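Local coordinates for hypothetical protein (Nostoc punctiforme, PDB 2O62) that is of unknown function but belongs to the DUF3598 family and probably has two calycin-type domains, the second resembling an ATP synthase biogenesis factor, at residues 136-139 and 140-144; 193-197 and 198-202. One frame throughout, in Å; residues are numbered along the deposited sequence.

Interaction 1: 136-139 and 140-144; sequences PLLQ and INDLL
Gln139 and Asp142 close a short helical turn in the loop that enters the C-terminal barrel. The backbone N of Asp142 donates to Gln139 O at 2.9 Å, coming from above the carbonyl plane. A second bond runs the other way. The backbone N of Gln139 donates to Asp142 OD2 at 3.0 Å, with a fairly straight N-H...O angle of 155°, and meets the carboxylate from above its plane. Asp142 keeps CG beside its own backbone N (chi1 -68°), which swings the carboxylate back over the start of the turn. With an alanine here, the N-H of Gln139 would probably be left without this acceptor, and the start of the loop would be less firmly tied to the turn. The Gln139 chain bends at chi2 (-73°), and its OE1 shares a water with Ile140 N. This water donates to Gln139 OE1 at 2.7 Å and accepts from Ile140 N at 2.8 Å. On the buried side, Leu138 CD1 lies 4.0 Å from Asp142 CB and 4.1 Å from Leu143 CD2. Leu138 and Leu143 are both buried, and their methyl groups meet there. The loop follows strand 117-127 and leads into strand 145-155. Leu138 packs on Leu214 and Leu240, Ile140 on Leu214, and Leu143 on Ile170, so the turn rests against several barrel strands.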
loop_
_atom_site.group_PDB
_atom_site.type_symbol
_atom_site.label_atom_id
_atom_site.label_comp_id
_atom_site.label_asym_id
_atom_site.label_seq_id
_atom_site.Cartn_x
_atom_site.Cartn_y
_atom_site.Cartn_z
ATOM N N PRO A 136 16.384 3.063 -2.919
ATOM C CA PRO A 136 16.916 1.889 -3.642
ATOM C C PRO A 136 15.862 0.826 -3.948
ATOM O O PRO A 136 14.917 0.680 -3.188
ATOM C CB PRO A 136 17.869 1.290 -2.619
ATOM C CG PRO A 136 18.340 2.457 -1.800
ATOM C CD PRO A 136 17.113 3.296 -1.664
ATOM N N LEU A 137 16.071 0.049 -5.002
ATOM C CA LEU A 137 15.311 -1.156 -5.219
ATOM C C LEU A 137 15.347 -1.986 -3.929
ATOM O O LEU A 137 16.429 -2.251 -3.407
ATOM C CB LEU A 137 15.981 -1.985 -6.318
ATOM C CG LEU A 137 15.426 -3.406 -6.508
ATOM C CD1 LEU A 137 14.052 -3.345 -7.118
ATOM C CD2 LEU A 137 16.408 -4.218 -7.415
ATOM N N LEU A 138 14.194 -2.429 -3.443
ATOM C CA LEU A 138 14.161 -3.220 -2.219
ATOM C C LEU A 138 14.815 -4.597 -2.386
ATOM O O LEU A 138 14.557 -5.282 -3.367
ATOM C CB LEU A 138 12.731 -3.393 -1.749
ATOM C CG LEU A 138 12.481 -3.998 -0.369
ATOM C CD1 LEU A 138 13.085 -3.193 0.751
ATOM C CD2 LEU A 138 10.999 -4.142 -0.172
ATOM N N GLN A 139 15.664 -4.966 -1.421
ATOM C CA GLN A 139 16.310 -6.282 -1.392
ATOM C C GLN A 139 15.954 -7.008 -0.100
ATOM O O GLN A 139 15.694 -6.374 0.907
ATOM C CB GLN A 139 17.825 -6.114 -1.437
ATOM C CG GLN A 139 18.323 -5.368 -2.672
ATOM C CD GLN A 139 18.240 -6.199 -3.943
ATOM O OE1 GLN A 139 17.758 -7.347 -3.938
ATOM N NE2 GLN A 139 18.724 -5.623 -5.053
ATOM N N ILE A 140 15.946 -8.326 -0.112
ATOM C CA ILE A 140 15.682 -9.085 1.133
ATOM C C ILE A 140 16.609 -8.633 2.242
ATOM O O ILE A 140 16.220 -8.470 3.387
ATOM C CB ILE A 140 15.944 -10.601 0.945
ATOM C CG1 ILE A 140 14.978 -11.175 -0.058
ATOM C CG2 ILE A 140 15.782 -11.356 2.261
ATOM C CD1 ILE A 140 13.568 -10.932 0.293
ATOM N N ASN A 141 17.872 -8.478 1.901
ATOM C CA ASN A 141 18.837 -8.053 2.897
ATOM C C ASN A 141 18.536 -6.708 3.564
ATOM O O ASN A 141 19.011 -6.432 4.664
ATOM C CB ASN A 141 20.213 -8.058 2.284
ATOM C CG ASN A 141 20.695 -9.458 2.004
ATOM O OD1 ASN A 141 20.024 -10.436 2.313
ATOM N ND2 ASN A 141 21.855 -9.558 1.406
ATOM N N ASP A 142 17.739 -5.869 2.927
ATOM C CA ASP A 142 17.309 -4.619 3.559
ATOM C C ASP A 142 16.333 -4.866 4.720
ATOM O O ASP A 142 16.100 -3.978 5.536
ATOM C CB ASP A 142 16.597 -3.735 2.542
ATOM C CG ASP A 142 17.530 -3.213 1.466
ATOM O OD1 ASP A 142 18.748 -2.969 1.730
ATOM O OD2 ASP A 142 17.028 -3.004 0.338
ATOM N N LEU A 143 15.704 -6.033 4.733
ATOM C CA LEU A 143 14.652 -6.306 5.692
ATOM C C LEU A 143 15.067 -7.212 6.835
ATOM O O LEU A 143 14.388 -7.229 7.864
ATOM C CB LEU A 143 13.422 -6.891 5.002
ATOM C CG LEU A 143 12.812 -6.017 3.922
ATOM C CD1 LEU A 143 11.690 -6.717 3.211
ATOM C CD2 LEU A 143 12.331 -4.693 4.523
ATOM N N LEU A 144 16.169 -7.947 6.672
ATOM C CA LEU A 144 16.551 -8.922 7.673
ATOM C C LEU A 144 16.826 -8.202 8.989
ATOM O O LEU A 144 17.474 -7.146 9.025
ATOM C CB LEU A 144 17.798 -9.689 7.257
ATOM C CG LEU A 144 17.691 -10.513 5.989
ATOM C CD1 LEU A 144 19.037 -11.081 5.638
ATOM C CD2 LEU A 144 16.667 -11.624 6.168
HETATM O O HOH W 1 15.283 -0.116 -0.386
HETATM O O HOH W 2 16.704 -9.428 -2.570
#

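Interaction 2: 193-197 and 198-202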
loop_
_atom_site.group_PDB
_atom_site.type_symbol
_atom_site.label_atom_id
_atom_site.label_comp_id
_atom_site.label_asym_id
_atom_site.label_seq_id
_atom_site.Cartn_x
_atom_site.Cartn_y
_atom_site.Cartn_z
ATOM N N ALA A 193 9.242 -19.075 4.289
ATOM C CA ALA A 193 9.025 -18.774 2.889
ATOM C C ALA A 193 10.230 -19.153 2.036
ATOM O O ALA A 193 11.360 -19.263 2.524
ATOM C CB ALA A 193 8.772 -17.340 2.725
ATOM N N THR A 194 9.997 -19.343 0.747
ATOM C CA THR A 194 11.098 -19.535 -0.198
ATOM C C THR A 194 11.321 -18.236 -0.959
ATOM O O THR A 194 10.386 -17.477 -1.228
ATOM C CB THR A 194 10.834 -20.651 -1.199
ATOM O OG1 THR A 194 9.539 -20.487 -1.762
ATOM C CG2 THR A 194 10.900 -21.984 -0.525
ATOM N N ILE A 195 12.567 -17.971 -1.306
ATOM C CA ILE A 195 12.879 -16.749 -2.069
ATOM C C ILE A 195 13.251 -17.129 -3.480
ATOM O O ILE A 195 14.076 -17.996 -3.690
ATOM C CB ILE A 195 14.063 -15.977 -1.483
ATOM C CG1 ILE A 195 13.875 -15.709 0.005
ATOM C CG2 ILE A 195 14.224 -14.654 -2.211
ATOM C CD1 ILE A 195 15.206 -15.736 0.733
ATOM N N LYS A 196 12.644 -16.468 -4.448
ATOM C CA LYS A 196 12.934 -16.727 -5.865
ATOM C C LYS A 196 12.993 -15.340 -6.539
ATOM O O LYS A 196 11.967 -14.737 -6.859
ATOM C CB LYS A 196 11.852 -17.620 -6.461
ATOM C CG LYS A 196 11.253 -18.633 -5.431
ATOM C CD LYS A 196 10.174 -19.582 -5.986
ATOM C CE LYS A 196 8.968 -18.860 -6.623
ATOM N NZ LYS A 196 8.258 -19.779 -7.600
ATOM N N GLY A 197 14.210 -14.823 -6.628
ATOM C CA GLY A 197 14.486 -13.503 -7.184
ATOM C C GLY A 197 13.874 -12.391 -6.358
ATOM O O GLY A 197 14.221 -12.198 -5.199
ATOM N N SER A 198 12.956 -11.666 -6.985
ATOM C CA SER A 198 12.250 -10.554 -6.358
ATOM C C SER A 198 10.956 -10.996 -5.669
ATOM O O SER A 198 10.217 -10.159 -5.146
ATOM C CB SER A 198 11.947 -9.484 -7.419
ATOM O OG SER A 198 11.085 -9.978 -8.429
ATOM N N ILE A 199 10.679 -12.313 -5.675
ATOM C CA ILE A 199 9.465 -12.858 -5.062
ATOM C C ILE A 199 9.779 -13.776 -3.895
ATOM O O ILE A 199 10.580 -14.692 -4.019
ATOM C CB ILE A 199 8.601 -13.651 -6.058
ATOM C CG1 ILE A 199 7.888 -12.688 -7.006
ATOM C CG2 ILE A 199 7.526 -14.459 -5.317
ATOM C CD1 ILE A 199 7.441 -13.347 -8.294
ATOM N N VAL A 200 9.085 -13.536 -2.799
ATOM C CA VAL A 200 9.130 -14.364 -1.614
ATOM C C VAL A 200 7.775 -15.048 -1.536
ATOM O O VAL A 200 6.738 -14.377 -1.499
ATOM C CB VAL A 200 9.398 -13.532 -0.354
ATOM C CG1 VAL A 200 9.381 -14.392 0.892
ATOM C CG2 VAL A 200 10.746 -12.758 -0.520
ATOM N N LEU A 201 7.804 -16.363 -1.449
ATOM C CA LEU A 201 6.594 -17.180 -1.533
ATOM C C LEU A 201 6.294 -17.847 -0.199
ATOM O O LEU A 201 7.074 -18.656 0.269
ATOM C CB LEU A 201 6.774 -18.236 -2.602
ATOM C CG LEU A 201 5.617 -19.195 -2.740
ATOM C CD1 LEU A 201 4.360 -18.454 -3.142
ATOM C CD2 LEU A 201 5.938 -20.328 -3.720
ATOM N N PHE A 202 5.146 -17.503 0.376
ATOM C CA PHE A 202 4.570 -18.203 1.547
ATOM C C PHE A 202 3.385 -19.058 1.108
ATOM O O PHE A 202 2.331 -18.533 0.780
ATOM C CB PHE A 202 4.083 -17.208 2.598
ATOM C CG PHE A 202 5.177 -16.342 3.238
ATOM C CD1 PHE A 202 5.571 -15.126 2.652
ATOM C CD2 PHE A 202 5.694 -16.668 4.476
ATOM C CE1 PHE A 202 6.538 -14.297 3.284
ATOM C CE2 PHE A 202 6.631 -15.828 5.117
ATOM C CZ PHE A 202 7.060 -14.649 4.496
HETATM O O HOH W 3 7.525 -21.460 -0.109
#
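Phe202 holds CG beside its backbone N (chi1 -64°), and this turns the ring back under Ala193. Val200 has CG1 anti to its N (chi1 177°), which aims that methyl at the same alanine. All three belong to a two-residue beta hairpin of the C-terminal barrel, made by strands 187-196 and 199-202. Ala193 CB sits over the centre of the Phe202 ring, 3.4 Å from the centroid, in a CH-pi contact. Val200 CG1 approaches Ala193 CB to 3.5 Å. Thr194 with Leu201 and Lys196 with Ile199 are the hydrogen-bonded pairs of the hairpin. Ile195 and Val200 form the non-hydrogen-bonded pair between them. A type II' turn from Lys196 to Ile199 joins the strands. Gly197 has positive phi (65°), and a CB there would run into Ser198 N. Beyond the hairpin, Val200 and Phe202 also pack on strand 210-214, and Lys208 makes a cation-pi contact with the Phe202 ring. On the other face, Thr194 and Leu201 lie side by side, with Thr194 OG1 3.7 Å from Leu201 CB. A water lies 2.8 Å from Thr194 OG1 and 2.9 Å from Leu201 O, bridging the two.

How the interactions relate
From the N terminus, the chain first builds the N-terminal sheet, of which strand 117-127 is the last in sequence. Interaction 1 then closes a short turn in the loop before strand 145-155, where the barrel begins. Three barrel strands later, interaction 2 closes the hairpin between strands 187-196 and 199-202. The two contacts are in series: neither nests in the other, and they do not cross. The centres of interactions 1 and 2 lie about 13 Å apart, and the two touch. Ile140 CD1 packs 3.5 Å from Val200 CG2, and Ile140 CG1 lies 4.2 Å from Ile195 CG2. The entry loop therefore rests on the non-hydrogen-bonded pair of the hairpin. Leu178 of strand 178-184 touches both Ile140 and Val200.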